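Local coordinates for avidin-related protein 4/5 (PDB 2OF8) that holds a biotin 4-nitroanilide in a beta-barrel pocket and probably binds biotin itself with high affinity, at residues S16-R21 with S47-I52; G63-W68 with E72-F77; Q80-R85 with V90-W95. The protein carries 2 engineered substitutions. All blocks are in the same frame, centred on the assembly; numbering follows the deposited sequence.

Contact 1. Residues S16-R21 with S47-I52; sequences SIMTIR and SPLLGI. With BNI (5-(2-oxo-hexahydro-thieno[3,4-D]imidazol-6-yl)-pentanoic acid (4-nitro-phenyl)-amide), chain C.
M18 and L49 reach toward each other in the interior of the barrel, and their side chains cross at about a right angle. The touching atoms are the sulfur of one and a methyl of the other: M18 SD lies 4.2 Å from L49 CD2. In M18 the CG atom sits between the backbone N and the carbonyl carbon (chi1 68°). Beyond CG the chain is extended, and this carries the sulfur inward. L49 has the same kind of first torsion, and its CD2 branch is the one that meets M18. The same methyl comes within 4.5 Å of T19 O, a loose approach.

No hydrogen bond links the two segments. Strand 28-34 lies between them and pairs with 16-21 through I17, T19 and R21; L49 O in turn takes a bond from T30 OG1. F64 touches both M18 and L49, so the crossing is part of a larger apolar interior.

At the start of 16-21, S16 OG donates to BNI O3, the ureido oxygen, at 2.7 Å. The same OG takes a bond from A36 N, which helps to fix the hydroxyl. As in avidin, N12, S16 and Y33 probably share the ureido oxygen. The arrangement is that of the avidin barrel: an apolar interior, with polar groups at one end gripping the ureido part of biotin.

Contact 2. Residues G63-W68 with E72-F77; sequences GFTVHW and ESTTVF. With BNI (5-(2-oxo-hexahydro-thieno[3,4-D]imidazol-6-yl)-pentanoic acid (4-nitro-phenyl)-amide), chain C.
The indole of W68 meets S73 and T75 along its edge and the ligand on one face. BNI C9 lies over the ring centre, 3.6 Å above the plane. V66 CG1 sits on the opposite face, shifted toward the rim. W68 NE1 donates to T75 OG1 at 2.9 Å, in the ring plane. T75 OG1 is also 3.4 Å from BNI S1, so this bond ties the indole to the threonine that flanks the thioether sulfur. An alanine in place of W68 would probably leave T75 OG1 without its indole donor and the ligand chain without the flat surface under C9.

The F64 and F77 rings lie nearly parallel, planes at 18°, but strongly offset. F64 CG lies between its backbone N and carbonyl carbon (chi1 62°), which brings the ring nearer F77. F77 CB sits over the F64 face, 3.8 Å from the ring centroid, in a CH-pi contact. V66 CG2 lies at the F64 edge.

S73 has two conformers; in one, S73 OG accepts BNI N17 at 3.0 Å, a bond doubtful for the other. S73 OG also bonds to S71 OG.

F64 with F77 and V66 with T75 are hydrogen-bonded antiparallel pairs, and V66 N to T75 O is nearly straight at 175°. H67 stacks on H54 of a neighbouring subunit. The hairpin 61-67 and 74-83 lies between strands 47-53 and 89-98.

Contact 3. Residues Q80-R85 with V90-W95; sequences QCFIDR and VLKTMW. With BNI (5-(2-oxo-hexahydro-thieno[3,4-D]imidazol-6-yl)-pentanoic acid (4-nitro-phenyl)-amide), chain C; FMT (formic acid), chain H.
V90 O is approached by two groups of the facing strand. F82 N donates to V90 O at 2.9 Å, and the CA-H of C81 points to the same oxygen in a longer, weaker contact. The setting is a beta hairpin: strands 74-83 and 89-98 run antiparallel and are neighbours in the avidin barrel. V90 N answers with a bond to F82 O, and the Q80 and K92 backbones exchange a second pair of bonds. C81 and L91 form the non-hydrogen-bonded pair in the middle.

On the C81 and L91 face, chi1 of C81 (-170°) puts SG anti to the backbone N and 3.6 Å from L91 CD2. SG is also joined to C4 SG in a disulfide, so the N-terminal part of the chain is fastened to this strand. L91 packs further on F118, F62 and L6.

On the other face, K92 comes to the edge of the F82 ring, where K92 CG is 3.9 Å from F82 CE2. One face of that ring carries Q80 CG, offset toward the rim. The lysine then bends at its second and third torsions (chi2 -70°, chi3 -74°) and its end turns away. Its NZ bonds to N117 OD1, with a weak bond to Y115 OH of a neighbouring subunit.

At the turn end, both NH1 and NH2 of R85 donate to O2 of a formic acid, probably from the crystallisation liquor. At the far end W95 faces the pocket. BNI C6 sits over the centre of its ring, 3.2 Å from W95 CE2.

In the fold
All three contacts belong to one closed antiparallel barrel, and they come in series along the chain. Contacts 1 and 2 have centres about 10 Å apart. They join where neighbouring strands 47-53 and 61-67 pair, through L50 with T65 and I52 with G63. Contacts 2 and 3 share strand 74-83, with centres about 19 Å apart. They meet where F77 and T75 pack against W95. Contacts 1 and 3, about 15 Å apart between centres, touch through M18 CE and L91 CD1 inside the barrel. Each contact reaches the same ligand, so separate parts of the barrel wall together line one biotin site. Each also touches a neighbouring subunit of the tetramer, and contact 3 meets two.

Contact 1. Residues S16-R21 with S47-I52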
loop_
_atom_site.group_PDB
_atom_site.type_symbol
_atom_site.label_atom_id
_atom_site.label_comp_id
_atom_site.label_asym_id
_atom_site.label_seq_id
_atom_site.Cartn_x
_atom_site.Cartn_y
_atom_site.Cartn_z
ATOM N N SER A 16 0.623 15.471 13.902
ATOM C CA SER A 16 -0.012 14.618 14.891
ATOM C C SER A 16 0.940 14.325 16.039
ATOM O O SER A 16 2.155 14.352 15.871
ATOM C CB SER A 16 -0.462 13.315 14.257
ATOM O OG SER A 16 -1.345 13.585 13.190
ATOM N N ILE A 17 0.370 14.024 17.200
ATOM C CA ILE A 17 1.132 13.694 18.403
ATOM C C ILE A 17 0.715 12.335 18.899
ATOM O O ILE A 17 -0.468 12.029 18.964
ATOM C CB ILE A 17 0.896 14.723 19.536
ATOM C CG1 ILE A 17 1.274 16.116 19.072
ATOM C CG2 ILE A 17 1.691 14.335 20.803
ATOM C CD1 ILE A 17 0.948 17.183 20.082
ATOM N N MET A 18 1.675 11.506 19.265
ATOM C CA MET A 18 1.318 10.298 19.990
ATOM C C MET A 18 2.220 10.108 21.186
ATOM O O MET A 18 3.372 10.533 21.219
ATOM C CB MET A 18 1.289 9.064 19.110
ATOM C CG MET A 18 2.615 8.656 18.619
ATOM S SD MET A 18 2.603 6.941 17.844
ATOM C CE MET A 18 4.321 6.852 17.507
ATOM N N THR A 19 1.645 9.457 22.179
ATOM C CA THR A 19 2.300 9.186 23.438
ATOM C C THR A 19 2.259 7.686 23.658
ATOM O O THR A 19 1.187 7.087 23.655
ATOM C CB THR A 19 1.558 9.891 24.578
ATOM O OG1 THR A 19 1.462 11.293 24.297
ATOM C CG2 THR A 19 2.341 9.813 25.890
ATOM N N ILE A 20 3.429 7.079 23.812
ATOM C CA ILE A 20 3.542 5.649 24.041
ATOM C C ILE A 20 3.992 5.436 25.487
ATOM O O ILE A 20 4.907 6.100 25.972
ATOM C CB ILE A 20 4.508 5.024 23.018
ATOM C CG1 ILE A 20 3.905 5.145 21.611
ATOM C CG2 ILE A 20 4.799 3.555 23.360
ATOM C CD1 ILE A 20 4.784 4.667 20.490
ATOM N N ARG A 21 3.318 4.520 26.172
ATOM C CA ARG A 21 3.606 4.224 27.569
ATOM C C ARG A 21 4.689 3.134 27.651
ATOM O O ARG A 21 5.405 2.897 26.678
ATOM C CB ARG A 21 2.316 3.811 28.288
ATOM C CG ARG A 21 1.197 4.860 28.271
ATOM C CD ARG A 21 0.018 4.492 29.170
ATOM N NE ARG A 21 -1.070 5.472 29.160
ATOM C CZ ARG A 21 -1.970 5.613 28.189
ATOM N NH1 ARG A 21 -1.932 4.848 27.107
ATOM N NH2 ARG A 21 -2.920 6.534 28.296
ATOM N N SER A 47 -7.336 9.338 20.909
ATOM C CA SER A 47 -7.724 7.965 20.628
ATOM C C SER A 47 -6.652 6.989 21.094
ATOM O O SER A 47 -5.467 7.287 21.047
ATOM C CB SER A 47 -7.971 7.821 19.131
ATOM O OG SER A 47 -9.090 8.607 18.728
ATOM N N PRO A 48 -7.067 5.815 21.548
ATOM C CA PRO A 48 -6.115 4.818 22.041
ATOM C C PRO A 48 -5.408 4.044 20.942
ATOM O O PRO A 48 -5.967 3.814 19.871
ATOM C CB PRO A 48 -7.004 3.879 22.852
ATOM C CG PRO A 48 -8.292 3.922 22.143
ATOM C CD PRO A 48 -8.456 5.345 21.685
ATOM N N LEU A 49 -4.193 3.621 21.261
ATOM C CA LEU A 49 -3.427 2.737 20.395
ATOM C C LEU A 49 -2.887 1.559 21.203
ATOM O O LEU A 49 -2.706 1.646 22.419
ATOM C CB LEU A 49 -2.293 3.490 19.684
ATOM C CG LEU A 49 -1.112 3.965 20.539
ATOM C CD1 LEU A 49 -0.026 2.911 20.678
ATOM C CD2 LEU A 49 -0.536 5.239 19.959
ATOM N N LEU A 50 -2.647 0.460 20.501
ATOM C CA LEU A 50 -2.110 -0.755 21.085
ATOM C C LEU A 50 -1.204 -1.394 20.054
ATOM O O LEU A 50 -1.609 -1.550 18.898
ATOM C CB LEU A 50 -3.268 -1.679 21.405
ATOM C CG LEU A 50 -3.064 -2.898 22.275
ATOM C CD1 LEU A 50 -2.448 -2.524 23.597
ATOM C CD2 LEU A 50 -4.421 -3.551 22.496
ATOM N N GLY A 51 0.001 -1.778 20.447
ATOM C CA GLY A 51 0.939 -2.350 19.500
ATOM C C GLY A 51 1.967 -3.248 20.129
ATOM O O GLY A 51 1.945 -3.516 21.334
ATOM N N ILE A 52 2.871 -3.724 19.280
ATOM C CA ILE A 52 3.986 -4.561 19.693
ATOM C C ILE A 52 5.237 -4.153 18.925
ATOM O O ILE A 52 5.188 -3.981 17.705
ATOM C CB ILE A 52 3.746 -6.078 19.435
ATOM C CG1 ILE A 52 2.296 -6.520 19.672
ATOM C CG2 ILE A 52 4.685 -6.888 20.312
ATOM C CD1 ILE A 52 2.032 -7.969 19.262
HETATM C C1 BNI C . -10.227 9.425 9.823
HETATM C C10 BNI C . -9.682 9.106 11.222
HETATM C C9 BNI C . -8.340 9.775 11.494
HETATM C C8 BNI C . -7.256 9.259 10.559
HETATM C C7 BNI C . -5.998 10.098 10.646
HETATM C C2 BNI C . -4.891 9.562 9.665
HETATM C C6 BNI C . -2.880 8.196 8.945
HETATM C C4 BNI C . -3.690 10.530 9.452
HETATM C C5 BNI C . -2.506 9.683 8.951
HETATM C C3 BNI C . -1.890 10.825 10.856
HETATM O O2 BNI C . -10.136 10.551 9.343
HETATM O O3 BNI C . -1.177 11.242 11.806
HETATM N N1 BNI C . -1.469 9.995 9.902
HETATM N N2 BNI C . -3.166 11.137 10.662
HETATM S S1 BNI C . -4.103 8.031 10.282
HETATM N N17 BNI C . -10.749 8.443 9.087
HETATM C C18 BNI C . -11.338 8.441 7.849
HETATM C C20 BNI C . -12.565 7.744 7.624
HETATM C C21 BNI C . -13.159 7.749 6.314
HETATM C C22 BNI C . -12.519 8.477 5.223
HETATM C C23 BNI C . -11.292 9.178 5.450
HETATM C C24 BNI C . -10.700 9.171 6.746
HETATM N N25 BNI C . -13.171 8.474 3.857
HETATM O O26 BNI C . -14.193 7.883 3.657
HETATM O O27 BNI C . -12.683 9.057 2.934
#

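Contact 2. Residues G63-W68 with E72-F77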
loop_
_atom_site.group_PDB
_atom_site.type_symbol
_atom_site.label_atom_id
_atom_site.label_comp_id
_atom_site.label_asym_id
_atom_site.label_seq_id
_atom_site.Cartn_x
_atom_site.Cartn_y
_atom_site.Cartn_z
ATOM N N GLY A 63 4.571 -2.491 15.174
ATOM C CA GLY A 63 3.281 -2.155 14.605
ATOM C C GLY A 63 2.354 -1.693 15.707
ATOM O O GLY A 63 2.549 -2.040 16.877
ATOM N N PHE A 64 1.361 -0.886 15.347
ATOM C CA PHE A 64 0.299 -0.553 16.274
ATOM C C PHE A 64 -0.989 -0.235 15.535
ATOM O O PHE A 64 -0.986 0.121 14.353
ATOM C CB PHE A 64 0.700 0.564 17.278
ATOM C CG PHE A 64 1.044 1.900 16.658
ATOM C CD1 PHE A 64 0.067 2.862 16.428
ATOM C CD2 PHE A 64 2.366 2.217 16.377
ATOM C CE1 PHE A 64 0.400 4.095 15.900
ATOM C CE2 PHE A 64 2.700 3.455 15.855
ATOM C CZ PHE A 64 1.713 4.390 15.611
ATOM N N THR A 65 -2.088 -0.373 16.271
ATOM C CA THR A 65 -3.437 -0.078 15.818
ATOM C C THR A 65 -3.963 1.123 16.583
ATOM O O THR A 65 -3.836 1.168 17.806
ATOM C CB THR A 65 -4.350 -1.280 16.102
ATOM O OG1 THR A 65 -3.897 -2.419 15.363
ATOM C CG2 THR A 65 -5.777 -1.014 15.654
ATOM N N VAL A 66 -4.561 2.073 15.866
ATOM C CA VAL A 66 -5.265 3.185 16.481
ATOM C C VAL A 66 -6.758 2.983 16.257
ATOM O O VAL A 66 -7.234 2.928 15.118
ATOM C CB VAL A 66 -4.849 4.547 15.900
ATOM C CG1 VAL A 66 -5.561 5.669 16.656
ATOM C CG2 VAL A 66 -3.343 4.730 15.957
ATOM N N HIS A 67 -7.494 2.865 17.361
ATOM C CA HIS A 67 -8.947 2.817 17.336
ATOM C C HIS A 67 -9.444 4.251 17.490
ATOM O O HIS A 67 -9.446 4.812 18.590
ATOM C CB HIS A 67 -9.459 1.906 18.461
ATOM C CG HIS A 67 -10.897 2.106 18.820
ATOM N ND1 HIS A 67 -11.885 1.163 18.635
ATOM C CD2 HIS A 67 -11.495 3.155 19.428
ATOM C CE1 HIS A 67 -13.029 1.638 19.103
ATOM N NE2 HIS A 67 -12.821 2.855 19.566
ATOM N N TRP A 68 -9.838 4.872 16.387
ATOM C CA TRP A 68 -10.310 6.250 16.437
ATOM C C TRP A 68 -11.594 6.293 17.263
ATOM O O TRP A 68 -12.518 5.527 17.026
ATOM C CB TRP A 68 -10.531 6.809 15.028
ATOM C CG TRP A 68 -9.288 6.716 14.213
ATOM C CD1 TRP A 68 -9.063 5.875 13.169
ATOM C CD2 TRP A 68 -8.051 7.417 14.432
ATOM N NE1 TRP A 68 -7.783 6.026 12.697
ATOM C CE2 TRP A 68 -7.138 6.964 13.459
ATOM C CE3 TRP A 68 -7.629 8.405 15.332
ATOM C CZ2 TRP A 68 -5.839 7.448 13.365
ATOM C CZ3 TRP A 68 -6.332 8.891 15.240
ATOM C CH2 TRP A 68 -5.455 8.417 14.262
ATOM N N GLU A 72 -15.712 5.387 12.739
ATOM C CA GLU A 72 -15.786 3.926 12.626
ATOM C C GLU A 72 -14.567 3.311 11.949
ATOM O O GLU A 72 -14.484 2.092 11.819
ATOM C CB GLU A 72 -17.066 3.520 11.886
ATOM C CG GLU A 72 -18.344 3.854 12.630
ATOM C CD GLU A 72 -18.351 3.271 14.019
ATOM O OE1 GLU A 72 -18.072 2.057 14.162
ATOM O OE2 GLU A 72 -18.605 4.032 14.976
ATOM N N SER A 73 -13.633 4.160 11.521
ATOM C CA SER A 73 -12.415 3.729 10.853
ATOM C C SER A 73 -11.335 3.290 11.858
ATOM O O SER A 73 -11.428 3.565 13.054
ATOM C CB SER A 73 -11.891 4.846 9.934
ATOM O OG SER A 73 -11.454 5.982 10.662
ATOM N N THR A 74 -10.312 2.617 11.339
ATOM C CA THR A 74 -9.166 2.143 12.113
ATOM C C THR A 74 -7.907 2.387 11.293
ATOM O O THR A 74 -7.941 2.190 10.085
ATOM C CB THR A 74 -9.303 0.633 12.382
ATOM O OG1 THR A 74 -10.465 0.388 13.189
ATOM C CG2 THR A 74 -8.114 0.104 13.178
ATOM N N THR A 75 -6.814 2.795 11.928
ATOM C CA THR A 75 -5.518 2.850 11.243
ATOM C C THR A 75 -4.536 1.888 11.877
ATOM O O THR A 75 -4.494 1.757 13.095
ATOM C CB THR A 75 -4.941 4.263 11.264
ATOM O OG1 THR A 75 -5.896 5.129 10.650
ATOM C CG2 THR A 75 -3.641 4.370 10.445
ATOM N N VAL A 76 -3.724 1.238 11.045
ATOM C CA VAL A 76 -2.549 0.521 11.516
ATOM C C VAL A 76 -1.295 1.187 10.950
ATOM O O VAL A 76 -1.280 1.643 9.805
ATOM C CB VAL A 76 -2.582 -0.977 11.161
ATOM C CG1 VAL A 76 -3.710 -1.679 11.909
ATOM C CG2 VAL A 76 -2.710 -1.208 9.659
ATOM N N PHE A 77 -0.261 1.243 11.786
ATOM C CA PHE A 77 1.053 1.761 11.439
ATOM C C PHE A 77 2.072 0.649 11.640
ATOM O O PHE A 77 2.011 -0.078 12.638
ATOM C CB PHE A 77 1.475 2.908 12.365
ATOM C CG PHE A 77 0.702 4.184 12.191
ATOM C CD1 PHE A 77 -0.555 4.330 12.757
ATOM C CD2 PHE A 77 1.249 5.270 11.523
ATOM C CE1 PHE A 77 -1.264 5.526 12.643
ATOM C CE2 PHE A 77 0.539 6.475 11.412
ATOM C CZ PHE A 77 -0.717 6.586 11.966
HETATM C C1 BNI C . -10.227 9.425 9.823
HETATM C C10 BNI C . -9.682 9.106 11.222
HETATM C C9 BNI C . -8.340 9.775 11.494
HETATM C C8 BNI C . -7.256 9.259 10.559
HETATM C C7 BNI C . -5.998 10.098 10.646
HETATM C C2 BNI C . -4.891 9.562 9.665
HETATM C C6 BNI C . -2.880 8.196 8.945
HETATM C C4 BNI C . -3.690 10.530 9.452
HETATM C C5 BNI C . -2.506 9.683 8.951
HETATM C C3 BNI C . -1.890 10.825 10.856
HETATM O O2 BNI C . -10.136 10.551 9.343
HETATM O O3 BNI C . -1.177 11.242 11.806
HETATM N N1 BNI C . -1.469 9.995 9.902
HETATM N N2 BNI C . -3.166 11.137 10.662
HETATM S S1 BNI C . -4.103 8.031 10.282
HETATM N N17 BNI C . -10.749 8.443 9.087
HETATM C C18 BNI C . -11.338 8.441 7.849
HETATM C C20 BNI C . -12.565 7.744 7.624
HETATM C C21 BNI C . -13.159 7.749 6.314
HETATM C C22 BNI C . -12.519 8.477 5.223
HETATM C C23 BNI C . -11.292 9.178 5.450
HETATM C C24 BNI C . -10.700 9.171 6.746
HETATM N N25 BNI C . -13.171 8.474 3.857
HETATM O O26 BNI C . -14.193 7.883 3.657
HETATM O O27 BNI C . -12.683 9.057 2.934
HETATM O O HOH W 1 -10.184 -0.386 16.021
#

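Contact 3. Residues Q80-R85 with V90-W95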
loop_
_atom_site.group_PDB
_atom_site.type_symbol
_atom_site.label_atom_id
_atom_site.label_comp_id
_atom_site.label_asym_id
_atom_site.label_seq_id
_atom_site.Cartn_x
_atom_site.Cartn_y
_atom_site.Cartn_z
ATOM N N GLN A 80 9.996 1.161 11.674
ATOM C CA GLN A 80 11.228 0.846 12.373
ATOM C C GLN A 80 11.735 2.101 13.073
ATOM O O GLN A 80 11.594 3.216 12.559
ATOM C CB GLN A 80 12.267 0.277 11.387
ATOM C CG GLN A 80 13.522 -0.257 12.044
ATOM C CD GLN A 80 14.456 -1.063 11.137
ATOM O OE1 GLN A 80 15.494 -1.553 11.623
ATOM N NE2 GLN A 80 14.131 -1.212 9.877
ATOM N N CYS A 81 12.301 1.896 14.260
ATOM C CA CYS A 81 12.946 2.953 15.028
ATOM C C CYS A 81 14.429 2.940 14.701
ATOM O O CYS A 81 15.105 1.957 14.984
ATOM C CB CYS A 81 12.738 2.698 16.523
ATOM S SG CYS A 81 13.224 4.023 17.635
ATOM N N PHE A 82 14.917 4.013 14.083
ATOM C CA PHE A 82 16.332 4.173 13.787
ATOM C C PHE A 82 16.971 5.141 14.757
ATOM O O PHE A 82 16.380 6.153 15.103
ATOM C CB PHE A 82 16.524 4.705 12.371
ATOM C CG PHE A 82 16.075 3.756 11.310
ATOM C CD1 PHE A 82 16.829 2.633 11.011
ATOM C CD2 PHE A 82 14.904 3.974 10.598
ATOM C CE1 PHE A 82 16.433 1.751 10.029
ATOM C CE2 PHE A 82 14.506 3.091 9.608
ATOM C CZ PHE A 82 15.276 1.982 9.317
ATOM N N ILE A 83 18.186 4.822 15.191
ATOM C CA ILE A 83 19.003 5.729 15.990
ATOM C C ILE A 83 20.231 6.072 15.186
ATOM O O ILE A 83 20.954 5.184 14.740
ATOM C CB ILE A 83 19.521 5.123 17.303
ATOM C CG1 ILE A 83 18.619 4.061 17.892
ATOM C CG2 ILE A 83 19.773 6.230 18.316
ATOM C CD1 ILE A 83 19.399 3.015 18.650
ATOM N N ASP A 84 20.491 7.356 15.017
ATOM C CA ASP A 84 21.630 7.765 14.210
ATOM C C ASP A 84 22.893 7.907 15.064
ATOM O O ASP A 84 22.888 7.606 16.255
ATOM C CB ASP A 84 21.302 9.015 13.381
ATOM C CG ASP A 84 21.239 10.294 14.190
ATOM O OD1 ASP A 84 21.675 10.342 15.366
ATOM O OD2 ASP A 84 20.764 11.334 13.686
ATOM N N ARG A 85 23.977 8.348 14.435
ATOM C CA ARG A 85 25.282 8.443 15.095
ATOM C C ARG A 85 25.323 9.433 16.262
ATOM O O ARG A 85 26.233 9.371 17.095
ATOM C CB ARG A 85 26.362 8.808 14.069
ATOM C CG ARG A 85 26.201 10.188 13.441
ATOM C CD ARG A 85 27.112 10.440 12.240
ATOM N NE ARG A 85 26.518 11.420 11.330
ATOM C CZ ARG A 85 26.040 11.158 10.115
ATOM N NH1 ARG A 85 26.090 9.934 9.601
ATOM N NH2 ARG A 85 25.519 12.144 9.396
ATOM N N VAL A 90 14.352 8.346 14.947
ATOM C CA VAL A 90 13.292 8.599 13.992
ATOM C C VAL A 90 12.480 7.318 13.841
ATOM O O VAL A 90 13.048 6.227 13.708
ATOM C CB VAL A 90 13.867 9.013 12.608
ATOM C CG1 VAL A 90 12.755 9.175 11.578
ATOM C CG2 VAL A 90 14.699 10.286 12.704
ATOM N N LEU A 91 11.157 7.445 13.869
ATOM C CA LEU A 91 10.294 6.345 13.461
ATOM C C LEU A 91 9.913 6.555 12.010
ATOM O O LEU A 91 9.263 7.541 11.668
ATOM C CB LEU A 91 9.020 6.251 14.299
ATOM C CG LEU A 91 9.167 6.342 15.810
ATOM C CD1 LEU A 91 7.812 6.199 16.462
ATOM C CD2 LEU A 91 10.127 5.285 16.330
ATOM N N LYS A 92 10.318 5.626 11.155
ATOM C CA LYS A 92 9.891 5.608 9.761
ATOM C C LYS A 92 8.731 4.639 9.674
ATOM O O LYS A 92 8.897 3.465 9.995
ATOM C CB LYS A 92 11.030 5.150 8.844
ATOM C CG LYS A 92 12.224 6.091 8.800
ATOM C CD LYS A 92 11.925 7.404 8.084
ATOM C CE LYS A 92 11.825 7.256 6.574
ATOM N NZ LYS A 92 11.453 8.528 5.895
ATOM N N THR A 93 7.562 5.124 9.273
ATOM C CA THR A 93 6.364 4.302 9.232
ATOM C C THR A 93 5.598 4.425 7.931
ATOM O O THR A 93 5.671 5.433 7.206
ATOM C CB THR A 93 5.361 4.625 10.385
ATOM O OG1 THR A 93 4.672 5.861 10.147
ATOM C CG2 THR A 93 6.042 4.737 11.733
ATOM N N MET A 94 4.813 3.390 7.698
ATOM C CA MET A 94 3.748 3.431 6.728
ATOM C C MET A 94 2.493 2.932 7.383
ATOM O O MET A 94 2.532 2.201 8.376
ATOM C CB MET A 94 4.115 2.607 5.512
ATOM C CG MET A 94 5.331 3.184 4.819
ATOM S SD MET A 94 5.539 2.627 3.167
ATOM C CE MET A 94 4.226 3.492 2.363
ATOM N N TRP A 95 1.373 3.343 6.819
ATOM C CA TRP A 95 0.087 3.081 7.442
ATOM C C TRP A 95 -0.964 2.682 6.438
ATOM O O TRP A 95 -0.883 3.003 5.251
ATOM C CB TRP A 95 -0.382 4.276 8.288
ATOM C CG TRP A 95 -0.438 5.606 7.587
ATOM C CD1 TRP A 95 0.463 6.614 7.693
ATOM C CD2 TRP A 95 -1.467 6.086 6.710
ATOM N NE1 TRP A 95 0.067 7.694 6.941
ATOM C CE2 TRP A 95 -1.122 7.398 6.334
ATOM C CE3 TRP A 95 -2.677 5.560 6.245
ATOM C CZ2 TRP A 95 -1.919 8.171 5.490
ATOM C CZ3 TRP A 95 -3.463 6.326 5.405
ATOM C CH2 TRP A 95 -3.076 7.614 5.030
HETATM C C1 BNI C . -10.227 9.425 9.823
HETATM C C10 BNI C . -9.682 9.106 11.222
HETATM C C9 BNI C . -8.340 9.775 11.494
HETATM C C8 BNI C . -7.256 9.259 10.559
HETATM C C7 BNI C . -5.998 10.098 10.646
HETATM C C2 BNI C . -4.891 9.562 9.665
HETATM C C6 BNI C . -2.880 8.196 8.945
HETATM C C4 BNI C . -3.690 10.530 9.452
HETATM C C5 BNI C . -2.506 9.683 8.951
HETATM C C3 BNI C . -1.890 10.825 10.856
HETATM O O2 BNI C . -10.136 10.551 9.343
HETATM O O3 BNI C . -1.177 11.242 11.806
HETATM N N1 BNI C . -1.469 9.995 9.902
HETATM N N2 BNI C . -3.166 11.137 10.662
HETATM S S1 BNI C . -4.103 8.031 10.282
HETATM N N17 BNI C . -10.749 8.443 9.087
HETATM C C18 BNI C . -11.338 8.441 7.849
HETATM C C20 BNI C . -12.565 7.744 7.624
HETATM C C21 BNI C . -13.159 7.749 6.314
HETATM C C22 BNI C . -12.519 8.477 5.223
HETATM C C23 BNI C . -11.292 9.178 5.450
HETATM C C24 BNI C . -10.700 9.171 6.746
HETATM N N25 BNI C . -13.171 8.474 3.857
HETATM O O26 BNI C . -14.193 7.883 3.657
HETATM O O27 BNI C . -12.683 9.057 2.934
HETATM C C FMT H . 24.160 9.258 6.459
HETATM O O1 FMT H . 24.059 9.410 5.234
HETATM O O2 FMT H . 23.975 10.195 7.242
#